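Local coordinates for protein Blo t 1 allergen (Blomia tropicalis, PDB 5JT8) that probably hydrolyses peptide bonds as a papain-family cysteine protease made with an inhibitory propeptide, and is an allergen of a tropical mite, at residues Gln156-Ser161 with Gln221-Ser226; Arg124-Arg129 with Val145-Tyr150; Val272-Ala277 with Tyr314-His319. All blocks are in the same frame, centred on the assembly; numbering follows the deposited sequence.

Contact 1 (Gln156-Ser161 with Gln221-Ser226); sequences QSIELS and QRYHVS
I158 packs its CD1 methyl over one face of the Y223 ring in a CH-pi contact: the methyl carbon lies 4.0 Å from the centroid of the Y223 ring, 27° off the ring normal, and its closest ring atom is CD2. With chi1 at 61°, CG1 sits between backbone N and carbonyl carbon, while the other branch, CG2, reaches the far part of the ring and lies 4.0 Å from Y223 CE2 and CZ. The isoleucine thus covers the ring from CG to its hydroxyl end with two separate carbons.

A further apolar contact comes from L160, whose CD2 approaches obliquely, 3.8 Å from Y223 CB. Both loops belong to the helical domain of the papain fold. I158 and L160 come from the connection between the central helix 139-154 and helix 162-168, whose N-cap is S161, and rest on Y150 and A146 of the former; Y150 also meets Y223, ring edge to face.

Polar involvement is slight. Q156 brings OE1 near the plane of the Y223 ring at its edge, 4.5 Å from CE2, and no hydrogen bond joins the two segments. R222, whose CB is directed away from the other segment, forms a salt bridge with E164.

Contact 2 (Arg124-Arg129 with Val145-Tyr150); sequences RLTRIR and VAESLY. With NO3 (nitrate ion), chain I.
E147 reaches from helix 139-154 to T126 and R129 of the loop, and its carboxylate carries the direct polar bonds of the contact. At its base, CB lies 3.9 Å from T126 CG2. CG is anti to the carbonyl carbon (chi1 -65°) and the chain runs extended beyond it, carrying CD to the loop. The tip divides the work. OE1 accepts the T126 hydroxyl nearly along its own C-O axis, at 2.8 Å from OG1. It also accepts R129 NH2 at 3.1 Å with an N-H...O angle of 163°, which is a salt bridge. This second donor comes from above the carboxylate plane, whereas OE1 lies close to the guanidinium plane; the two flat groups stand 83° apart. A water adds a third bond, 2.7 Å from E147 OE1. The other oxygen, OE2, takes the backbone N-H of L160. With both oxygens engaged, rotation of the carboxylate should be restricted.

The R129 guanidinium is held at its edge from another direction by a nitrate, probably from the crystallisation liquor, with NH1 2.7 Å from O3; the nearby NH2 bond to the same oxygen is weak. R127 O lies over one guanidinium face. At the next helix residue, L125 CD2 packs 3.6 Å from S148 OG, a hydroxyl that is hydrogen-bonded to G144 O.

Beyond the contact, T126 O and R127 O bond the R300 guanidinium on strand 294-300, so the loop ties the central helix of the papain fold's helical domain to its beta-barrel domain.

Contact 3 (Val272-Ala277 with Tyr314-His319); sequences VAYNDA and YVERGH. With NO3 (nitrate ion), chain J; NO3 (nitrate ion), chain H.
N275 and H319 are joined through their backbones: N275 N donates to H319 O at 3.0 Å, with an N-H...O angle of 149° and the donor in the carbonyl plane. N275 is the third residue of a type II beta turn, A273 to D276, closed by a weak bond from D276 N to A273 O. The turn lies on the surface of the beta-barrel domain of the papain fold, against the loop that follows strand 312-316.

A second bond joins side chains. Y274 OH donates to E316 OE1, 3.0 Å away, meeting it on the syn side but well out of the carboxylate plane. E316 places its CG anti to the backbone N and extends fully from there, which brings the carboxylate to the edge of the tyrosine ring. The same oxygen accepts a weak bond from G271 N.

A nitrate, probably from the crystallisation liquor, adds a bridge between the two segments. H319 ND1 donates to its O3 at 2.7 Å, and N275 ND2 to its O2 at 3.1 Å, so one anion spans both. A different nitrate accepts from A273 N.

Packing is dominated by the rings of Y274 and H319, which form an offset stack with planes 5° apart and centroids at 4.0 Å. The side chains lie alongside each other and point the same way. Because the stack is displaced, the imidazole does not lie squarely over the phenol ring: Y274 CZ sits over one imidazole face toward its rim, 3.3 Å from H319 CG, while over the middle of the phenol ring sits H319 CB, 3.4 Å from the Y274 centroid and 9° off the ring normal.

How the contacts relate
Along the chain contact 2 closes before contact 1 opens, and contact 3 follows both. Contacts 1 and 2 form one continuous region of the helical domain: their centres are about 10 Å apart, and they touch where L160 N meets E147 OE2 and H224 O meets Y150 OH. Together they pack loops round the central helix 139-154, whose residues belong to contact 2 and whose Y150 packs on contact 1. Contact 3 joins loops at the surface of the beta-barrel domain, its centre about 32 Å from that of contact 1, on the opposite side of the chain's centre, and about 25 Å from that of contact 2. Contact 2 is the nearer to it (nearest atoms about 10 Å against about 20 Å).

Contact 1 (Gln156-Ser161 with Gln221-Ser226)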
# COMPACT_ATOMS: atom_id res chain seq x y z
N GLN A 156 -15.49 11.34 11.23
CA GLN A 156 -15.05 10.51 12.35
C GLN A 156 -13.66 9.99 12.06
O GLN A 156 -13.41 9.44 10.99
CB GLN A 156 -16.01 9.33 12.61
CG GLN A 156 -17.37 9.72 13.16
CD GLN A 156 -18.35 8.54 13.21
OE1 GLN A 156 -18.00 7.42 12.86
NE2 GLN A 156 -19.59 8.80 13.64
N SER A 157 -12.76 10.15 13.02
CA SER A 157 -11.41 9.60 12.90
C SER A 157 -11.35 8.29 13.66
O SER A 157 -11.47 8.27 14.88
CB SER A 157 -10.36 10.58 13.44
OG SER A 157 -10.47 11.82 12.78
N ILE A 158 -11.19 7.19 12.94
CA ILE A 158 -11.07 5.89 13.58
C ILE A 158 -9.80 5.20 13.10
O ILE A 158 -9.30 5.46 11.99
CB ILE A 158 -12.28 5.00 13.29
CG1 ILE A 158 -12.41 4.77 11.79
CG2 ILE A 158 -13.56 5.64 13.85
CD1 ILE A 158 -13.73 4.15 11.36
N GLU A 159 -9.27 4.36 13.97
CA GLU A 159 -8.15 3.52 13.62
C GLU A 159 -8.61 2.08 13.68
O GLU A 159 -8.91 1.56 14.76
CB GLU A 159 -6.97 3.76 14.56
CG GLU A 159 -5.76 2.95 14.16
CD GLU A 159 -4.54 3.27 14.99
OE1 GLU A 159 -4.65 4.09 15.93
OE2 GLU A 159 -3.47 2.69 14.71
N LEU A 160 -8.70 1.44 12.52
CA LEU A 160 -9.18 0.07 12.44
C LEU A 160 -8.05 -0.94 12.66
O LEU A 160 -6.87 -0.62 12.49
CB LEU A 160 -9.86 -0.17 11.10
CG LEU A 160 -11.07 0.72 10.82
CD1 LEU A 160 -11.60 0.47 9.41
CD2 LEU A 160 -12.17 0.52 11.85
N SER A 161 -8.44 -2.15 13.02
CA SER A 161 -7.50 -3.25 13.26
C SER A 161 -7.09 -3.99 11.99
O SER A 161 -7.84 -4.83 11.48
CB SER A 161 -8.13 -4.25 14.25
OG SER A 161 -7.27 -5.33 14.52
N GLN A 221 -17.02 -1.71 19.19
CA GLN A 221 -17.85 -1.36 18.06
C GLN A 221 -17.21 -1.90 16.78
O GLN A 221 -15.98 -1.99 16.69
CB GLN A 221 -18.03 0.15 18.00
CG GLN A 221 -18.99 0.59 16.93
CD GLN A 221 -19.72 1.84 17.32
OE1 GLN A 221 -19.81 2.16 18.51
NE2 GLN A 221 -20.26 2.55 16.34
N ARG A 222 -18.03 -2.27 15.80
CA ARG A 222 -17.50 -2.75 14.53
C ARG A 222 -17.85 -1.80 13.42
O ARG A 222 -18.97 -1.31 13.33
CB ARG A 222 -18.03 -4.16 14.22
CG ARG A 222 -17.30 -5.24 15.00
CD ARG A 222 -17.71 -6.65 14.65
NE ARG A 222 -16.99 -7.61 15.48
CZ ARG A 222 -15.88 -8.25 15.11
NH1 ARG A 222 -15.38 -8.06 13.90
NH2 ARG A 222 -15.29 -9.09 15.95
N TYR A 223 -16.87 -1.53 12.57
CA TYR A 223 -17.06 -0.61 11.46
C TYR A 223 -17.11 -1.38 10.15
O TYR A 223 -16.22 -2.17 9.85
CB TYR A 223 -15.93 0.43 11.46
CG TYR A 223 -15.98 1.26 12.71
CD1 TYR A 223 -15.41 0.81 13.89
CD2 TYR A 223 -16.66 2.47 12.72
CE1 TYR A 223 -15.48 1.57 15.06
CE2 TYR A 223 -16.74 3.24 13.87
CZ TYR A 223 -16.16 2.79 15.04
OH TYR A 223 -16.24 3.55 16.18
N HIS A 224 -18.16 -1.14 9.38
CA HIS A 224 -18.35 -1.85 8.12
C HIS A 224 -18.15 -0.93 6.94
O HIS A 224 -18.07 0.27 7.09
CB HIS A 224 -19.77 -2.43 8.05
CG HIS A 224 -20.11 -3.36 9.17
ND1 HIS A 224 -20.09 -4.73 9.02
CD2 HIS A 224 -20.47 -3.11 10.45
CE1 HIS A 224 -20.43 -5.29 10.17
NE2 HIS A 224 -20.67 -4.33 11.05
N VAL A 225 -18.07 -1.53 5.76
CA VAL A 225 -18.42 -0.82 4.53
C VAL A 225 -19.63 -1.61 3.98
O VAL A 225 -19.94 -2.66 4.50
CB VAL A 225 -17.27 -0.78 3.52
CG1 VAL A 225 -15.98 -0.23 4.17
CG2 VAL A 225 -17.01 -2.18 2.95
N SER A 226 -20.31 -1.10 2.97
CA SER A 226 -21.46 -1.83 2.44
C SER A 226 -21.16 -2.48 1.09
O SER A 226 -21.92 -3.33 0.62
CB SER A 226 -22.63 -0.90 2.27
OG SER A 226 -22.44 -0.13 1.10

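Contact 2 (Arg124-Arg129 with Val145-Tyr150)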
# COMPACT_ATOMS: atom_id res chain seq x y z
N ARG A 124 -9.60 15.25 6.92
CA ARG A 124 -8.53 14.92 7.84
C ARG A 124 -8.36 13.43 7.73
O ARG A 124 -9.15 12.69 8.28
CB ARG A 124 -8.85 15.35 9.28
CG ARG A 124 -7.89 16.40 9.84
CD ARG A 124 -8.05 16.63 11.35
NE ARG A 124 -9.42 16.40 11.82
CZ ARG A 124 -9.75 15.52 12.77
NH1 ARG A 124 -8.80 14.81 13.37
NH2 ARG A 124 -11.02 15.37 13.12
N LEU A 125 -7.38 13.00 6.95
CA LEU A 125 -7.14 11.57 6.79
C LEU A 125 -6.40 11.09 8.01
O LEU A 125 -5.84 11.90 8.75
CB LEU A 125 -6.34 11.29 5.52
CG LEU A 125 -7.13 11.68 4.27
CD1 LEU A 125 -6.34 11.30 3.02
CD2 LEU A 125 -8.51 11.03 4.30
N THR A 126 -6.40 9.78 8.24
CA THR A 126 -5.78 9.26 9.45
C THR A 126 -4.27 9.21 9.26
O THR A 126 -3.76 9.28 8.14
CB THR A 126 -6.33 7.87 9.82
OG1 THR A 126 -6.06 6.94 8.77
CG2 THR A 126 -7.85 7.94 10.07
N ARG A 127 -3.56 9.10 10.38
CA ARG A 127 -2.11 9.12 10.36
C ARG A 127 -1.52 7.93 9.62
O ARG A 127 -2.14 6.88 9.50
CB ARG A 127 -1.56 9.16 11.79
CG ARG A 127 -1.87 10.46 12.52
CD ARG A 127 -1.02 10.59 13.78
NE ARG A 127 -0.40 11.92 13.89
CZ ARG A 127 0.65 12.33 13.17
NH1 ARG A 127 1.20 11.52 12.27
NH2 ARG A 127 1.14 13.55 13.35
N ILE A 128 -0.31 8.12 9.12
CA ILE A 128 0.39 7.11 8.35
C ILE A 128 0.72 5.91 9.24
O ILE A 128 1.19 6.07 10.36
CB ILE A 128 1.66 7.70 7.70
CG1 ILE A 128 1.28 8.60 6.51
CG2 ILE A 128 2.63 6.61 7.28
CD1 ILE A 128 0.81 7.84 5.29
N ARG A 129 0.46 4.70 8.73
CA ARG A 129 0.71 3.47 9.49
C ARG A 129 1.99 2.79 9.04
O ARG A 129 2.57 3.17 8.02
CB ARG A 129 -0.46 2.50 9.35
CG ARG A 129 -1.85 3.12 9.41
CD ARG A 129 -2.10 3.90 10.72
NE ARG A 129 -3.52 4.25 10.87
CZ ARG A 129 -3.99 5.07 11.81
NH1 ARG A 129 -3.17 5.65 12.67
NH2 ARG A 129 -5.29 5.32 11.87
N VAL A 145 -8.51 3.02 3.18
CA VAL A 145 -9.65 3.51 2.41
C VAL A 145 -10.87 3.64 3.32
O VAL A 145 -11.53 4.68 3.32
CB VAL A 145 -9.95 2.58 1.22
CG1 VAL A 145 -11.34 2.84 0.66
CG2 VAL A 145 -8.89 2.76 0.15
N ALA A 146 -11.14 2.61 4.12
CA ALA A 146 -12.31 2.62 5.02
C ALA A 146 -12.24 3.78 6.02
O ALA A 146 -13.21 4.49 6.23
CB ALA A 146 -12.44 1.28 5.76
N GLU A 147 -11.07 3.95 6.63
CA GLU A 147 -10.88 5.04 7.57
C GLU A 147 -11.08 6.40 6.87
O GLU A 147 -11.72 7.29 7.42
CB GLU A 147 -9.50 4.95 8.24
CG GLU A 147 -9.33 3.71 9.12
CD GLU A 147 -7.93 3.57 9.72
OE1 GLU A 147 -7.06 4.44 9.47
OE2 GLU A 147 -7.70 2.60 10.47
N SER A 148 -10.57 6.54 5.64
CA SER A 148 -10.77 7.76 4.86
C SER A 148 -12.24 8.09 4.66
O SER A 148 -12.67 9.23 4.81
CB SER A 148 -10.11 7.63 3.48
OG SER A 148 -8.72 7.48 3.62
N LEU A 149 -13.01 7.07 4.29
CA LEU A 149 -14.44 7.26 4.07
C LEU A 149 -15.16 7.69 5.33
O LEU A 149 -16.06 8.53 5.25
CB LEU A 149 -15.06 5.97 3.51
CG LEU A 149 -14.57 5.61 2.10
CD1 LEU A 149 -15.22 4.32 1.58
CD2 LEU A 149 -14.83 6.77 1.14
N TYR A 150 -14.78 7.15 6.50
CA TYR A 150 -15.43 7.58 7.75
C TYR A 150 -15.10 9.03 8.05
O TYR A 150 -15.92 9.78 8.58
CB TYR A 150 -15.04 6.68 8.94
CG TYR A 150 -15.92 5.45 8.99
CD1 TYR A 150 -17.12 5.46 9.69
CD2 TYR A 150 -15.57 4.31 8.30
CE1 TYR A 150 -17.95 4.34 9.70
CE2 TYR A 150 -16.38 3.18 8.31
CZ TYR A 150 -17.57 3.21 9.01
OH TYR A 150 -18.38 2.09 9.03
N NO3 I . -5.80 8.03 13.54
O1 NO3 I . -5.39 9.13 13.08
O2 NO3 I . -7.04 7.76 13.54
O3 NO3 I . -4.97 7.20 14.03
O HOH W 1 -7.49 8.14 6.63
O HOH W 2 -4.98 3.87 7.92

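Contact 3 (Val272-Ala277 with Tyr314-His319)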
# COMPACT_ATOMS: atom_id res chain seq x y z
N VAL A 272 9.67 5.21 -14.54
CA VAL A 272 9.89 3.89 -13.93
C VAL A 272 8.80 2.88 -14.34
O VAL A 272 7.60 3.14 -14.16
CB VAL A 272 9.95 3.99 -12.39
CG1 VAL A 272 9.92 2.61 -11.77
CG2 VAL A 272 11.19 4.74 -11.95
N ALA A 273 9.25 1.76 -14.90
CA ALA A 273 8.44 0.56 -15.07
C ALA A 273 7.10 0.83 -15.73
O ALA A 273 6.05 0.55 -15.16
CB ALA A 273 8.22 -0.12 -13.71
N TYR A 274 7.15 1.39 -16.93
CA TYR A 274 5.95 1.69 -17.69
C TYR A 274 5.15 0.41 -17.97
O TYR A 274 5.72 -0.60 -18.36
CB TYR A 274 6.32 2.38 -19.00
CG TYR A 274 6.64 3.86 -18.86
CD1 TYR A 274 6.76 4.45 -17.61
CD2 TYR A 274 6.80 4.66 -19.99
CE1 TYR A 274 7.04 5.80 -17.48
CE2 TYR A 274 7.09 6.01 -19.86
CZ TYR A 274 7.21 6.57 -18.61
OH TYR A 274 7.48 7.91 -18.49
N ASN A 275 3.84 0.47 -17.74
CA ASN A 275 2.95 -0.67 -18.01
C ASN A 275 3.37 -1.94 -17.28
O ASN A 275 3.23 -3.04 -17.82
CB ASN A 275 2.88 -0.95 -19.52
CG ASN A 275 2.63 0.30 -20.34
OD1 ASN A 275 1.62 1.00 -20.15
ND2 ASN A 275 3.55 0.60 -21.24
N ASP A 276 3.90 -1.80 -16.07
CA ASP A 276 4.34 -2.96 -15.30
C ASP A 276 3.23 -3.99 -15.05
O ASP A 276 2.13 -3.65 -14.58
CB ASP A 276 4.91 -2.51 -13.97
CG ASP A 276 5.94 -3.47 -13.44
OD1 ASP A 276 5.86 -4.68 -13.75
OD2 ASP A 276 6.85 -3.00 -12.73
N ALA A 277 3.52 -5.26 -15.34
CA ALA A 277 2.56 -6.33 -15.08
C ALA A 277 2.79 -6.95 -13.70
O ALA A 277 1.91 -7.61 -13.14
CB ALA A 277 2.65 -7.39 -16.16
N TYR A 314 5.12 10.30 -4.63
CA TYR A 314 4.60 10.88 -5.85
C TYR A 314 5.12 10.13 -7.07
O TYR A 314 6.33 10.07 -7.30
CB TYR A 314 4.93 12.37 -5.92
CG TYR A 314 4.45 13.13 -4.70
CD1 TYR A 314 3.11 13.50 -4.57
CD2 TYR A 314 5.32 13.46 -3.66
CE1 TYR A 314 2.66 14.18 -3.47
CE2 TYR A 314 4.87 14.15 -2.54
CZ TYR A 314 3.54 14.51 -2.46
OH TYR A 314 3.08 15.19 -1.36
N VAL A 315 4.21 9.56 -7.85
CA VAL A 315 4.59 8.86 -9.07
C VAL A 315 3.92 9.47 -10.29
O VAL A 315 2.72 9.72 -10.27
CB VAL A 315 4.23 7.34 -9.02
CG1 VAL A 315 4.58 6.65 -10.36
CG2 VAL A 315 4.93 6.66 -7.88
N GLU A 316 4.69 9.67 -11.35
CA GLU A 316 4.18 10.23 -12.59
C GLU A 316 2.98 9.44 -13.14
O GLU A 316 2.96 8.21 -13.14
CB GLU A 316 5.31 10.26 -13.61
CG GLU A 316 4.94 10.71 -14.99
CD GLU A 316 6.14 10.68 -15.95
OE1 GLU A 316 6.72 9.58 -16.18
OE2 GLU A 316 6.50 11.76 -16.45
N ARG A 317 1.96 10.18 -13.60
CA ARG A 317 0.81 9.58 -14.27
C ARG A 317 1.09 9.33 -15.75
O ARG A 317 2.18 9.64 -16.25
CB ARG A 317 -0.41 10.50 -14.16
CG ARG A 317 -0.77 10.93 -12.76
CD ARG A 317 -2.27 11.31 -12.66
NE ARG A 317 -2.70 12.30 -13.65
CZ ARG A 317 -2.61 13.61 -13.47
NH1 ARG A 317 -2.09 14.09 -12.36
NH2 ARG A 317 -3.03 14.44 -14.42
N GLY A 318 0.12 8.74 -16.45
CA GLY A 318 0.15 8.69 -17.90
C GLY A 318 0.81 7.47 -18.53
O GLY A 318 0.86 7.36 -19.75
N HIS A 319 1.30 6.55 -17.70
CA HIS A 319 2.08 5.44 -18.24
C HIS A 319 1.89 4.11 -17.52
O HIS A 319 2.71 3.20 -17.72
CB HIS A 319 3.57 5.78 -18.21
CG HIS A 319 3.92 7.02 -18.97
ND1 HIS A 319 4.04 7.03 -20.34
CD2 HIS A 319 4.13 8.29 -18.55
CE1 HIS A 319 4.33 8.26 -20.74
NE2 HIS A 319 4.40 9.04 -19.67
N NO3 J . 4.12 4.45 -22.43
O1 NO3 J . 4.90 5.33 -22.91
O2 NO3 J . 4.27 3.24 -22.77
O3 NO3 J . 3.20 4.78 -21.63
N NO3 H . 12.39 0.52 -14.06
O1 NO3 H . 12.36 1.35 -15.03
O2 NO3 H . 11.50 -0.38 -13.99
O3 NO3 H . 13.30 0.59 -13.18